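Local atomic coordinates of putative uncharacterized protein (Toxoplasma gondii, PDB entry 4FBD), a protein that is of unknown function and belongs to the DUF3228 family of conserved hypothetical proteins. Residues L38-F43 against E64-K69; A78-F83 against R91-P96; L152-R157 against W181-V186. All coordinates share one frame; numbering follows the deposited sequence.

Contact 1: L38-F43 against E64-K69; sequences LGLDPF and EEFLEK
Leu40 and Leu67 mark the closest approach of the two backbones, with their CA atoms 6.8 Å apart. Segment 38-43 carries the short strand 39-40 and then runs on as loop. Segment 64-69 is a piece of helix 63-76, tied internally by bonds such as Glu68 N to Glu64 O. The helix meets the strand through side chains, and about 203 Å² of surface is buried between the segments. Leu67 does most of the touching. Its CD1 methyl reaches the strand backbone, 3.2 Å from Leu38 O and 3.6 Å from Gly39 O. The CD2 branch lies 4.0 Å from Gly39 CA. Leu67 CG lies anti to the backbone N (chi1 -171°), which brings both methyls round Leu38 O. Leu40 answers from the strand with two different parts. Its CB packs 4.0 Å from Leu67 CD1. Its CD2 methyl sits 3.9 Å from Phe66 CD2, approaching the ring obliquely, and the two side chains cross at about a right angle. Further along, the Phe66 ring meets the ring of Phe98. Leu38 N is hydrogen-bonded to the Asn71 side chain, a polar tie between this segment and the next turn of helix 63-76. This is apolar packing of a helix against the edge of a mixed sheet: helix 63-76 lies against strand 39-40, the outermost strand of that sheet within the chain.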
ATOM      1  N   LEU A  38      37.313   8.208  -6.146  1.00 47.46           N
ATOM      2  CA  LEU A  38      36.177   8.324  -5.267  1.00 46.63           C
ATOM      3  C   LEU A  38      36.597   7.917  -3.876  1.00 48.11           C
ATOM      4  O   LEU A  38      37.484   7.058  -3.703  1.00 50.63           O
ATOM      5  CB  LEU A  38      35.077   7.364  -5.696  1.00 41.97           C
ATOM      6  CG  LEU A  38      34.472   7.555  -7.071  1.00 42.22           C
ATOM      7  CD1 LEU A  38      33.544   6.397  -7.309  1.00 41.29           C
ATOM      8  CD2 LEU A  38      33.768   8.877  -7.226  1.00 40.08           C
ATOM      9  N   GLY A  39      35.949   8.500  -2.882  1.00 48.58           N
ATOM     10  CA  GLY A  39      36.209   8.143  -1.498  1.00 50.90           C
ATOM     11  C   GLY A  39      35.091   7.273  -0.972  1.00 51.17           C
ATOM     12  O   GLY A  39      34.189   6.868  -1.708  1.00 51.14           O
ATOM     13  N   LEU A  40      35.130   6.998   0.310  1.00 56.71           N
ATOM     14  CA  LEU A  40      34.114   6.201   0.943  1.00 59.84           C
ATOM     15  C   LEU A  40      33.958   6.647   2.372  1.00 65.41           C
ATOM     16  O   LEU A  40      34.797   6.336   3.195  1.00 68.56           O
ATOM     17  CB  LEU A  40      34.505   4.725   0.902  1.00 59.64           C
ATOM     18  CG  LEU A  40      33.559   3.739   1.608  1.00 62.12           C
ATOM     19  CD1 LEU A  40      32.210   3.724   0.962  1.00 58.89           C
ATOM     20  CD2 LEU A  40      34.143   2.340   1.584  1.00 66.93           C
ATOM     21  N   ASP A  41      32.895   7.390   2.663  1.00 70.43           N
ATOM     22  CA  ASP A  41      32.636   7.847   4.026  1.00 77.64           C
ATOM     23  C   ASP A  41      32.192   6.649   4.878  1.00 80.97           C
ATOM     24  O   ASP A  41      31.030   6.212   4.788  1.00 78.51           O
ATOM     25  CB  ASP A  41      31.551   8.930   4.047  1.00 79.63           C
ATOM     26  CG  ASP A  41      31.150   9.323   5.464  1.00 86.81           C
ATOM     27  OD1 ASP A  41      32.048   9.360   6.348  1.00 88.08           O
ATOM     28  OD2 ASP A  41      29.935   9.590   5.686  1.00 92.62           O
ATOM     29  N   PRO A  42      33.099   6.134   5.739  1.00 85.89           N
ATOM     30  CA  PRO A  42      32.738   4.955   6.535  1.00 88.83           C
ATOM     31  C   PRO A  42      31.652   5.201   7.592  1.00 93.27           C
ATOM     32  O   PRO A  42      31.024   4.248   8.044  1.00 92.89           O
ATOM     33  CB  PRO A  42      34.069   4.537   7.188  1.00 91.31           C
ATOM     34  CG  PRO A  42      35.144   5.381   6.507  1.00 90.71           C
ATOM     35  CD  PRO A  42      34.439   6.630   6.099  1.00 88.58           C
ATOM     36  N   PHE A  43      31.405   6.460   7.957  1.00 97.85           N
ATOM     37  CA  PHE A  43      30.386   6.762   8.967  1.00103.26           C
ATOM     38  C   PHE A  43      28.953   6.646   8.406  1.00102.72           C
ATOM     39  O   PHE A  43      28.007   7.192   8.961  1.00104.55           O
ATOM     40  CB  PHE A  43      30.656   8.126   9.625  1.00107.41           C
ATOM     41  CG  PHE A  43      29.837   8.378  10.868  1.00111.94           C
ATOM     42  CD1 PHE A  43      30.028   7.599  12.004  1.00116.40           C
ATOM     43  CD2 PHE A  43      28.897   9.405  10.911  1.00113.89           C
ATOM     44  CE1 PHE A  43      29.276   7.824  13.164  1.00122.31           C
ATOM     45  CE2 PHE A  43      28.144   9.638  12.061  1.00120.00           C
ATOM     46  CZ  PHE A  43      28.337   8.845  13.190  1.00123.94           C
ATOM     47  N   GLU A  64      39.181  -0.511   2.434  1.00 75.49           N
ATOM     48  CA  GLU A  64      40.305  -0.044   1.651  1.00 73.67           C
ATOM     49  C   GLU A  64      40.293  -0.785   0.290  1.00 69.48           C
ATOM     50  O   GLU A  64      40.306  -0.175  -0.772  1.00 66.52           O
ATOM     51  CB  GLU A  64      41.622  -0.314   2.387  1.00 78.05           C
ATOM     52  CG  GLU A  64      41.811   0.425   3.756  1.00 83.44           C
ATOM     53  CD  GLU A  64      40.889  -0.066   4.909  1.00 87.19           C
ATOM     54  OE1 GLU A  64      40.121  -1.041   4.744  1.00 86.99           O
ATOM     55  OE2 GLU A  64      40.939   0.549   5.995  1.00 88.99           O
ATOM     56  N   GLU A  65      40.259  -2.108   0.349  1.00 68.67           N
ATOM     57  CA  GLU A  65      40.244  -2.955  -0.840  1.00 66.60           C
ATOM     58  C   GLU A  65      39.017  -2.671  -1.715  1.00 61.82           C
ATOM     59  O   GLU A  65      39.095  -2.624  -2.946  1.00 60.69           O
ATOM     60  CB  GLU A  65      40.268  -4.427  -0.397  1.00 69.30           C
ATOM     61  CG  GLU A  65      40.211  -5.462  -1.525  1.00 71.79           C
ATOM     62  CD  GLU A  65      40.324  -6.915  -1.024  1.00 76.89           C
ATOM     63  OE1 GLU A  65      41.081  -7.182  -0.057  1.00 77.90           O
ATOM     64  OE2 GLU A  65      39.667  -7.794  -1.630  1.00 78.57           O
ATOM     65  N   PHE A  66      37.876  -2.494  -1.070  1.00 58.67           N
ATOM     66  CA  PHE A  66      36.647  -2.191  -1.776  1.00 54.53           C
ATOM     67  C   PHE A  66      36.791  -0.917  -2.615  1.00 51.27           C
ATOM     68  O   PHE A  66      36.489  -0.893  -3.803  1.00 49.14           O
ATOM     69  CB  PHE A  66      35.534  -2.012  -0.755  1.00 54.05           C
ATOM     70  CG  PHE A  66      34.239  -1.630  -1.356  1.00 52.56           C
ATOM     71  CD1 PHE A  66      33.462  -2.573  -1.991  1.00 52.84           C
ATOM     72  CD2 PHE A  66      33.797  -0.324  -1.295  1.00 53.70           C
ATOM     73  CE1 PHE A  66      32.262  -2.221  -2.564  1.00 54.16           C
ATOM     74  CE2 PHE A  66      32.605   0.043  -1.863  1.00 53.99           C
ATOM     75  CZ  PHE A  66      31.824  -0.909  -2.500  1.00 54.70           C
ATOM     76  N   LEU A  67      37.274   0.137  -1.977  1.00 51.28           N
ATOM     77  CA  LEU A  67      37.439   1.431  -2.630  1.00 50.90           C
ATOM     78  C   LEU A  67      38.470   1.339  -3.760  1.00 50.15           C
ATOM     79  O   LEU A  67      38.320   1.947  -4.822  1.00 47.60           O
ATOM     80  CB  LEU A  67      37.887   2.460  -1.596  1.00 51.55           C
ATOM     81  CG  LEU A  67      37.894   3.892  -2.080  1.00 49.97           C
ATOM     82  CD1 LEU A  67      36.485   4.254  -2.540  1.00 41.01           C
ATOM     83  CD2 LEU A  67      38.391   4.842  -0.963  1.00 49.37           C
ATOM     84  N   GLU A  68      39.497   0.545  -3.526  1.00 50.22           N
ATOM     85  CA  GLU A  68      40.523   0.353  -4.512  1.00 53.85           C
ATOM     86  C   GLU A  68      39.950  -0.318  -5.762  1.00 52.47           C
ATOM     87  O   GLU A  68      40.205   0.126  -6.885  1.00 51.40           O
ATOM     88  CB  GLU A  68      41.652  -0.492  -3.918  1.00 57.82           C
ATOM     89  CG  GLU A  68      42.972  -0.411  -4.672  1.00 66.84           C
ATOM     90  CD  GLU A  68      42.984  -1.137  -6.004  1.00 76.71           C
ATOM     91  OE1 GLU A  68      41.970  -1.774  -6.357  1.00 85.38           O
ATOM     92  OE2 GLU A  68      44.034  -1.089  -6.693  1.00 86.36           O
ATOM     93  N   LYS A  69      39.179  -1.385  -5.572  0.50 52.32           N
ATOM     94  CA  LYS A  69      38.591  -2.091  -6.715  0.50 52.23           C
ATOM     95  C   LYS A  69      37.542  -1.242  -7.423  0.50 50.11           C
ATOM     96  O   LYS A  69      37.403  -1.316  -8.645  0.50 50.85           O
ATOM     97  CB  LYS A  69      38.046  -3.451  -6.300  0.50 52.81           C
ATOM     98  CG  LYS A  69      39.150  -4.398  -5.865  0.50 56.38           C
ATOM     99  CD  LYS A  69      38.647  -5.811  -5.676  0.50 59.51           C
ATOM    100  CE  LYS A  69      39.775  -6.753  -5.267  0.50 61.21           C
ATOM    101  NZ  LYS A  69      39.245  -8.133  -5.084  0.50 65.12           N
TER

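Contact 2: A78-F83 against R91-P96; sequences AGIEFF and RHLYIP
Phe83 and His92 form an antiparallel hydrogen-bonded pair in the beta hairpin of strands 82-84 and 90-96. Phe83 N gives a nearly straight bond to His92 O at 2.7 Å (169° at the hydrogen), and His92 N returns one to Phe83 O at 2.9 Å. Their side chains share a face of the sheet with Tyr94, and the three rings form an aromatic cluster. The Phe83 and His92 rings meet obliquely. His92 CG sits between its backbone N and carbonyl carbon (chi1 67°), which brings His92 CD2 to 3.2 Å from Phe83 O. Phe83 CE2 comes to the edge of the Tyr94 ring, 3.7 Å from Tyr94 CD2. On the other face, Phe82 and Leu93 lie side by side and point the same way. Leu93 CD1 sits over one face of the Phe82 ring, and Arg91 CD comes to the ring's edge. The Arg91 guanidinium is turned 70° from that ring, with Phe82 CB over one of its faces and Phe83 O at its edge. Arg91 NE is buried here without a polar partner in the model. Ile80 CG2 adds to the apolar side, 3.8 Å from Leu93 CD1. In the second shell, Asp151 accepts a hydrogen bond from His92 ND1 and so helps set the imidazole. Before Phe82 the chain draws away, and Ile80 CA is 7.0 Å from Tyr94 CA. A water between Glu81 and Tyr94 accepts from Tyr94 N at 2.8 Å and lies 2.7 Å from Glu81 O, to which it probably donates.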
ATOM      1  N   ALA A  78      35.779   2.743 -19.624  1.00 52.43           N
ATOM      2  CA  ALA A  78      35.331   4.059 -20.066  1.00 52.06           C
ATOM      3  C   ALA A  78      33.798   4.119 -20.227  1.00 50.64           C
ATOM      4  O   ALA A  78      33.249   5.194 -20.397  1.00 49.67           O
ATOM      5  CB  ALA A  78      36.012   4.410 -21.388  1.00 53.57           C
ATOM      6  N   GLY A  79      33.138   2.954 -20.181  1.00 49.94           N
ATOM      7  CA  GLY A  79      31.689   2.837 -20.318  1.00 48.68           C
ATOM      8  C   GLY A  79      30.899   2.975 -19.028  1.00 46.08           C
ATOM      9  O   GLY A  79      29.679   2.947 -19.063  1.00 44.63           O
ATOM     10  N   ILE A  80      31.572   3.102 -17.887  1.00 45.58           N
ATOM     11  CA  ILE A  80      30.861   3.271 -16.604  1.00 44.62           C
ATOM     12  C   ILE A  80      30.432   4.728 -16.546  1.00 45.64           C
ATOM     13  O   ILE A  80      31.271   5.629 -16.521  1.00 46.33           O
ATOM     14  CB  ILE A  80      31.731   2.957 -15.347  1.00 44.82           C
ATOM     15  CG1 ILE A  80      32.259   1.516 -15.368  1.00 47.00           C
ATOM     16  CG2 ILE A  80      30.949   3.214 -14.068  1.00 42.19           C
ATOM     17  CD1 ILE A  80      31.208   0.496 -15.446  1.00 51.92           C
ATOM     18  N   GLU A  81      29.118   4.934 -16.535  1.00 44.94           N
ATOM     19  CA  GLU A  81      28.523   6.245 -16.540  1.00 46.22           C
ATOM     20  C   GLU A  81      28.162   6.691 -15.150  1.00 44.57           C
ATOM     21  O   GLU A  81      27.795   5.888 -14.307  1.00 44.46           O
ATOM     22  CB  GLU A  81      27.200   6.190 -17.337  1.00 47.55           C
ATOM     23  CG  GLU A  81      27.326   5.888 -18.826  1.00 52.36           C
ATOM     24  CD  GLU A  81      26.009   5.422 -19.442  1.00 53.51           C
ATOM     25  OE1 GLU A  81      25.461   4.393 -18.963  1.00 46.96           O
ATOM     26  OE2 GLU A  81      25.539   6.058 -20.417  1.00 53.71           O
ATOM     27  N   PHE A  82      28.218   7.988 -14.935  1.00 45.94           N
ATOM     28  CA  PHE A  82      27.790   8.588 -13.693  1.00 47.00           C
ATOM     29  C   PHE A  82      26.417   9.202 -13.973  1.00 48.31           C
ATOM     30  O   PHE A  82      26.227   9.811 -15.020  1.00 50.40           O
ATOM     31  CB  PHE A  82      28.817   9.635 -13.263  1.00 49.90           C
ATOM     32  CG  PHE A  82      30.101   9.032 -12.709  1.00 49.27           C
ATOM     33  CD1 PHE A  82      30.994   8.361 -13.550  1.00 50.41           C
ATOM     34  CD2 PHE A  82      30.411   9.147 -11.355  1.00 48.82           C
ATOM     35  CE1 PHE A  82      32.175   7.811 -13.058  1.00 53.02           C
ATOM     36  CE2 PHE A  82      31.596   8.604 -10.830  1.00 48.25           C
ATOM     37  CZ  PHE A  82      32.486   7.932 -11.682  1.00 52.02           C
ATOM     38  N   PHE A  83      25.445   8.996 -13.090  1.00 47.95           N
ATOM     39  CA  PHE A  83      24.102   9.555 -13.304  1.00 52.29           C
ATOM     40  C   PHE A  83      23.771  10.609 -12.256  1.00 56.72           C
ATOM     41  O   PHE A  83      23.933  10.381 -11.062  1.00 54.22           O
ATOM     42  CB  PHE A  83      23.030   8.453 -13.298  1.00 49.05           C
ATOM     43  CG  PHE A  83      23.242   7.415 -14.341  1.00 46.10           C
ATOM     44  CD1 PHE A  83      22.808   7.624 -15.636  1.00 50.42           C
ATOM     45  CD2 PHE A  83      23.921   6.246 -14.049  1.00 42.02           C
ATOM     46  CE1 PHE A  83      23.030   6.670 -16.631  1.00 50.21           C
ATOM     47  CE2 PHE A  83      24.136   5.292 -15.025  1.00 43.98           C
ATOM     48  CZ  PHE A  83      23.685   5.507 -16.325  1.00 44.29           C
ATOM     49  N   ARG A  91      24.906  11.813  -6.723  1.00 58.37           N
ATOM     50  CA  ARG A  91      25.255  11.232  -8.006  1.00 52.04           C
ATOM     51  C   ARG A  91      25.399   9.776  -7.808  1.00 46.96           C
ATOM     52  O   ARG A  91      25.597   9.360  -6.708  1.00 47.19           O
ATOM     53  CB  ARG A  91      26.545  11.841  -8.524  1.00 52.81           C
ATOM     54  CG  ARG A  91      27.289  10.980  -9.494  1.00 44.07           C
ATOM     55  CD  ARG A  91      27.945  11.796 -10.452  1.00 52.62           C
ATOM     56  NE  ARG A  91      26.989  12.430 -11.379  1.00 54.37           N
ATOM     57  CZ  ARG A  91      27.329  13.413 -12.218  1.00 63.92           C
ATOM     58  NH1 ARG A  91      28.584  13.887 -12.228  1.00 63.80           N
ATOM     59  NH2 ARG A  91      26.423  13.938 -13.039  1.00 71.87           N
ATOM     60  N   HIS A  92      25.272   8.975  -8.857  1.00 45.69           N
ATOM     61  CA  HIS A  92      25.452   7.551  -8.669  1.00 43.76           C
ATOM     62  C   HIS A  92      25.933   6.815  -9.909  1.00 41.81           C
ATOM     63  O   HIS A  92      25.776   7.293 -11.015  1.00 44.21           O
ATOM     64  CB  HIS A  92      24.155   6.949  -8.123  1.00 43.63           C
ATOM     65  CG  HIS A  92      23.019   6.976  -9.086  1.00 44.46           C
ATOM     66  ND1 HIS A  92      22.525   5.830  -9.678  1.00 44.95           N
ATOM     67  CD2 HIS A  92      22.298   8.004  -9.590  1.00 45.10           C
ATOM     68  CE1 HIS A  92      21.529   6.151 -10.482  1.00 44.01           C
ATOM     69  NE2 HIS A  92      21.373   7.462 -10.452  1.00 48.45           N
ATOM     70  N   LEU A  93      26.554   5.664  -9.706  1.00 39.37           N
ATOM     71  CA  LEU A  93      27.003   4.848 -10.816  1.00 40.25           C
ATOM     72  C   LEU A  93      26.795   3.370 -10.507  1.00 40.05           C
ATOM     73  O   LEU A  93      26.737   2.973  -9.343  1.00 41.09           O
ATOM     74  CB  LEU A  93      28.482   5.059 -11.126  1.00 41.18           C
ATOM     75  CG  LEU A  93      29.433   4.778  -9.973  1.00 40.99           C
ATOM     76  CD1 LEU A  93      30.856   4.479 -10.467  1.00 37.48           C
ATOM     77  CD2 LEU A  93      29.392   5.962  -8.983  1.00 36.99           C
ATOM     78  N   TYR A  94      26.711   2.581 -11.570  1.00 39.00           N
ATOM     79  CA  TYR A  94      26.554   1.139 -11.500  1.00 37.94           C
ATOM     80  C   TYR A  94      27.831   0.485 -11.884  1.00 37.52           C
ATOM     81  O   TYR A  94      28.413   0.860 -12.868  1.00 42.28           O
ATOM     82  CB  TYR A  94      25.485   0.677 -12.487  1.00 38.93           C
ATOM     83  CG  TYR A  94      24.193   1.281 -12.142  1.00 38.06           C
ATOM     84  CD1 TYR A  94      23.447   0.772 -11.096  1.00 42.07           C
ATOM     85  CD2 TYR A  94      23.736   2.399 -12.793  1.00 37.54           C
ATOM     86  CE1 TYR A  94      22.273   1.345 -10.726  1.00 41.63           C
ATOM     87  CE2 TYR A  94      22.532   2.969 -12.443  1.00 40.82           C
ATOM     88  CZ  TYR A  94      21.815   2.426 -11.400  1.00 37.01           C
ATOM     89  OH  TYR A  94      20.663   2.985 -10.987  1.00 40.44           O
ATOM     90  N   ILE A  95      28.289  -0.464 -11.080  1.00 37.64           N
ATOM     91  CA  ILE A  95      29.484  -1.212 -11.370  1.00 37.78           C
ATOM     92  C   ILE A  95      29.163  -2.719 -11.156  1.00 39.05           C
ATOM     93  O   ILE A  95      28.168  -3.073 -10.480  1.00 39.45           O
ATOM     94  CB  ILE A  95      30.652  -0.805 -10.439  1.00 38.75           C
ATOM     95  CG1 ILE A  95      30.370  -1.241  -8.993  1.00 40.78           C
ATOM     96  CG2 ILE A  95      30.909   0.722 -10.482  1.00 33.63           C
ATOM     97  CD1 ILE A  95      31.551  -0.995  -8.016  1.00 36.33           C
ATOM     98  N   PRO A  96      29.973  -3.599 -11.734  1.00 39.24           N
ATOM     99  CA  PRO A  96      29.789  -5.030 -11.474  1.00 41.22           C
ATOM    100  C   PRO A  96      29.889  -5.358  -9.974  1.00 42.21           C
ATOM    101  O   PRO A  96      30.662  -4.727  -9.243  1.00 41.46           O
ATOM    102  CB  PRO A  96      30.963  -5.679 -12.213  1.00 43.26           C
ATOM    103  CG  PRO A  96      31.324  -4.681 -13.314  1.00 42.92           C
ATOM    104  CD  PRO A  96      31.061  -3.332 -12.697  1.00 40.35           C
TER
HETATM  105  O   HOH W   1      27.180   3.253 -14.241  1.00 38.42           O

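Contact 3: L152-R157 against W181-V186; sequences LILYSR and WSIIAV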
ATOM      1  N   LEU A 152      26.192   2.597  -6.681  1.00 38.01           N
ATOM      2  CA  LEU A 152      27.007   3.332  -5.725  1.00 38.88           C
ATOM      3  C   LEU A 152      26.460   4.736  -5.653  1.00 41.02           C
ATOM      4  O   LEU A 152      26.411   5.446  -6.674  1.00 40.32           O
ATOM      5  CB  LEU A 152      28.454   3.368  -6.154  1.00 37.22           C
ATOM      6  CG  LEU A 152      29.156   2.023  -6.343  1.00 38.76           C
ATOM      7  CD1 LEU A 152      30.617   2.254  -6.845  1.00 35.41           C
ATOM      8  CD2 LEU A 152      29.093   1.213  -5.062  1.00 32.66           C
ATOM      9  N   ILE A 153      26.026   5.144  -4.467  1.00 43.20           N
ATOM     10  CA  ILE A 153      25.458   6.480  -4.327  1.00 47.73           C
ATOM     11  C   ILE A 153      26.535   7.372  -3.785  1.00 48.58           C
ATOM     12  O   ILE A 153      27.152   7.040  -2.776  1.00 49.74           O
ATOM     13  CB  ILE A 153      24.268   6.514  -3.374  1.00 51.67           C
ATOM     14  CG1 ILE A 153      23.278   5.388  -3.692  1.00 53.75           C
ATOM     15  CG2 ILE A 153      23.588   7.882  -3.450  1.00 56.46           C
ATOM     16  CD1 ILE A 153      22.723   5.466  -5.087  1.00 59.24           C
ATOM     17  N   LEU A 154      26.754   8.503  -4.450  1.00 48.40           N
ATOM     18  CA  LEU A 154      27.788   9.454  -4.065  1.00 49.44           C
ATOM     19  C   LEU A 154      27.237  10.769  -3.529  1.00 54.01           C
ATOM     20  O   LEU A 154      26.171  11.211  -3.921  1.00 56.38           O
ATOM     21  CB  LEU A 154      28.654   9.781  -5.284  1.00 47.33           C
ATOM     22  CG  LEU A 154      29.310   8.581  -5.976  1.00 46.05           C
ATOM     23  CD1 LEU A 154      30.107   9.021  -7.175  1.00 44.97           C
ATOM     24  CD2 LEU A 154      30.190   7.786  -5.024  1.00 48.54           C
ATOM     25  N   TYR A 155      27.975  11.375  -2.607  1.00 57.35           N
ATOM     26  CA  TYR A 155      27.653  12.698  -2.057  1.00 61.33           C
ATOM     27  C   TYR A 155      28.884  13.529  -2.205  1.00 61.04           C
ATOM     28  O   TYR A 155      29.991  13.002  -2.128  1.00 60.35           O
ATOM     29  CB  TYR A 155      27.211  12.637  -0.585  1.00 64.80           C
ATOM     30  CG  TYR A 155      25.701  12.573  -0.394  1.00 69.98           C
ATOM     31  CD1 TYR A 155      24.948  11.538  -0.938  1.00 69.03           C
ATOM     32  CD2 TYR A 155      25.034  13.551   0.344  1.00 80.15           C
ATOM     33  CE1 TYR A 155      23.569  11.479  -0.761  1.00 74.35           C
ATOM     34  CE2 TYR A 155      23.662  13.506   0.529  1.00 83.70           C
ATOM     35  CZ  TYR A 155      22.933  12.467  -0.031  1.00 81.07           C
ATOM     36  OH  TYR A 155      21.575  12.412   0.146  1.00 85.22           O
ATOM     37  N   SER A 156      28.700  14.822  -2.447  1.00 62.65           N
ATOM     38  CA  SER A 156      29.821  15.726  -2.561  1.00 63.76           C
ATOM     39  C   SER A 156      30.540  15.783  -1.222  1.00 63.94           C
ATOM     40  O   SER A 156      30.000  15.356  -0.203  1.00 64.41           O
ATOM     41  CB  SER A 156      29.362  17.140  -2.931  1.00 67.20           C
ATOM     42  OG  SER A 156      28.558  17.697  -1.904  1.00 74.77           O
ATOM     43  N   ARG A 157      31.768  16.288  -1.258  1.00 63.77           N
ATOM     44  CA  ARG A 157      32.595  16.494  -0.064  1.00 61.28           C
ATOM     45  C   ARG A 157      31.874  17.479   0.871  1.00 62.73           C
ATOM     46  O   ARG A 157      31.860  17.325   2.088  1.00 62.45           O
ATOM     47  CB  ARG A 157      33.927  17.104  -0.500  1.00 58.31           C
ATOM     48  CG  ARG A 157      34.878  17.392   0.608  1.00 56.78           C
ATOM     49  CD  ARG A 157      35.955  18.393   0.181  1.00 54.43           C
ATOM     50  NE  ARG A 157      36.781  17.958  -0.941  1.00 57.26           N
ATOM     51  CZ  ARG A 157      36.761  18.463  -2.177  1.00 58.61           C
ATOM     52  NH1 ARG A 157      35.964  19.464  -2.503  1.00 58.54           N
ATOM     53  NH2 ARG A 157      37.580  17.970  -3.098  1.00 58.13           N
ATOM     54  N   TRP A 181      33.945  13.315  -4.367  1.00 45.98           N
ATOM     55  CA  TRP A 181      32.770  12.472  -4.228  1.00 45.01           C
ATOM     56  C   TRP A 181      33.078  11.312  -3.353  1.00 42.96           C
ATOM     57  O   TRP A 181      34.116  10.695  -3.508  1.00 41.77           O
ATOM     58  CB  TRP A 181      32.357  11.925  -5.598  1.00 44.32           C
ATOM     59  CG  TRP A 181      31.921  13.002  -6.491  1.00 51.96           C
ATOM     60  CD1 TRP A 181      32.664  13.633  -7.432  1.00 55.87           C
ATOM     61  CD2 TRP A 181      30.641  13.635  -6.490  1.00 56.81           C
ATOM     62  NE1 TRP A 181      31.919  14.606  -8.046  1.00 63.39           N
ATOM     63  CE2 TRP A 181      30.671  14.632  -7.481  1.00 63.01           C
ATOM     64  CE3 TRP A 181      29.471  13.450  -5.750  1.00 59.38           C
ATOM     65  CZ2 TRP A 181      29.578  15.451  -7.753  1.00 68.83           C
ATOM     66  CZ3 TRP A 181      28.373  14.256  -6.029  1.00 66.92           C
ATOM     67  CH2 TRP A 181      28.435  15.242  -7.023  1.00 71.30           C
ATOM     68  N   SER A 182      32.174  10.986  -2.439  1.00 45.17           N
ATOM     69  CA  SER A 182      32.377   9.817  -1.601  1.00 46.73           C
ATOM     70  C   SER A 182      31.151   8.938  -1.575  1.00 46.31           C
ATOM     71  O   SER A 182      30.031   9.417  -1.544  1.00 48.88           O
ATOM     72  CB  SER A 182      32.795  10.188  -0.168  1.00 49.93           C
ATOM     73  OG  SER A 182      34.132  10.656  -0.152  1.00 57.11           O
ATOM     74  N   ILE A 183      31.396   7.642  -1.558  1.00 45.35           N
ATOM     75  CA  ILE A 183      30.335   6.653  -1.500  1.00 46.48           C
ATOM     76  C   ILE A 183      29.707   6.681  -0.093  1.00 51.34           C
ATOM     77  O   ILE A 183      30.408   6.507   0.907  1.00 54.68           O
ATOM     78  CB  ILE A 183      30.915   5.256  -1.776  1.00 45.50           C
ATOM     79  CG1 ILE A 183      31.495   5.216  -3.204  1.00 41.24           C
ATOM     80  CG2 ILE A 183      29.854   4.157  -1.503  1.00 44.09           C
ATOM     81  CD1 ILE A 183      32.363   4.027  -3.467  1.00 40.70           C
ATOM     82  N   ILE A 184      28.402   6.935  -0.031  1.00 51.94           N
ATOM     83  CA  ILE A 184      27.665   6.963   1.227  1.00 58.62           C
ATOM     84  C   ILE A 184      26.645   5.798   1.317  1.00 60.27           C
ATOM     85  O   ILE A 184      26.171   5.453   2.398  1.00 65.96           O
ATOM     86  CB  ILE A 184      26.994   8.339   1.472  1.00 63.77           C
ATOM     87  CG1 ILE A 184      26.030   8.720   0.356  1.00 61.44           C
ATOM     88  CG2 ILE A 184      28.033   9.445   1.639  1.00 64.41           C
ATOM     89  CD1 ILE A 184      24.711   8.033   0.417  1.00 66.05           C
ATOM     90  N   ALA A 185      26.344   5.185   0.177  1.00 55.71           N
ATOM     91  CA  ALA A 185      25.440   4.044   0.130  1.00 57.14           C
ATOM     92  C   ALA A 185      25.838   3.130  -1.003  1.00 50.79           C
ATOM     93  O   ALA A 185      26.361   3.576  -2.018  1.00 47.88           O
ATOM     94  CB  ALA A 185      23.976   4.503  -0.052  1.00 59.51           C
ATOM     95  N   VAL A 186      25.562   1.845  -0.816  1.00 52.21           N
ATOM     96  CA  VAL A 186      25.831   0.806  -1.810  1.00 47.06           C
ATOM     97  C   VAL A 186      24.623  -0.109  -1.853  1.00 47.73           C
ATOM     98  O   VAL A 186      24.242  -0.688  -0.859  1.00 51.21           O
ATOM     99  CB  VAL A 186      27.061  -0.037  -1.439  1.00 48.89           C
ATOM    100  CG1 VAL A 186      27.313  -1.061  -2.520  1.00 46.26           C
ATOM    101  CG2 VAL A 186      28.263   0.847  -1.226  1.00 45.81           C
TER
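Ile184 CG1 stands between its own backbone N and carbonyl carbon (chi1 58°), and this turns it toward Tyr155, whose CD1 is 3.3 Å away. The Tyr155 ring meets the isoleucine obliquely. Ile184 owes its place to a classic beta bulge. Both Ile184 and Ala185 face Ile153, and the antiparallel register shifts by one residue there. Ile153 spans the bulge with two bonds: its N donates to Ala185 O at 2.9 Å, and its O accepts from Ile184 N at 3.0 Å. Past the bulge, Tyr155 and Ser182 form a regular hydrogen-bonded pair, closed by Tyr155 N to Ser182 O and Ser182 N to Tyr155 O. Leu152, Leu154, Ile183, Val186 and Trp181 share the opposite face. There Leu154 CD2 packs closely on Ile183 CG1 at 3.4 Å. Leu154 CB lies 3.8 Å from Trp181 CE3, and these two side chains cross at about a right angle. The indole also reaches the backbone, with Trp181 CZ3 3.6 Å from Ser156 N. Leu152 and Val186 run side by side at the far end, Leu152 CD2 to Val186 CG1 at 3.8 Å. Strand 149-156 passes straight into helix 157-166. Ser156 is the N-cap, its OG bonded to Gln159 N. Ile160 of that helix touches Tyr155, Ser182 and Ile184, so the helix lies over their face. Strand 149-156 is the middle strand of the sheet, flanked by 90-96 and 181-189; strand 39-40 lies beyond 181-189.

The three contacts share one five-stranded mixed sheet and follow one another along the chain. Contact 3 pairs the middle strand with its neighbour 181-189. Contact 1 adjoins it at one edge, their centres 10 Å apart: Gly39 O lies 2.9 Å from Ile183 N, and Gly39 N 2.9 Å from Trp181 O, both probable hydrogen bonds. Contact 2 adjoins the other side, 12 Å between centres. Arg91 O and Leu154 N, 2.7 Å apart, probably bond there. Contacts 1 and 2 are 16 Å apart between centres, yet Leu38 CD2 meets Phe82 CE2 at 4.2 Å. Helix 63-76 also bridges them, packing on Leu40, Leu93 and Ile95. No active site or ligand has been assigned.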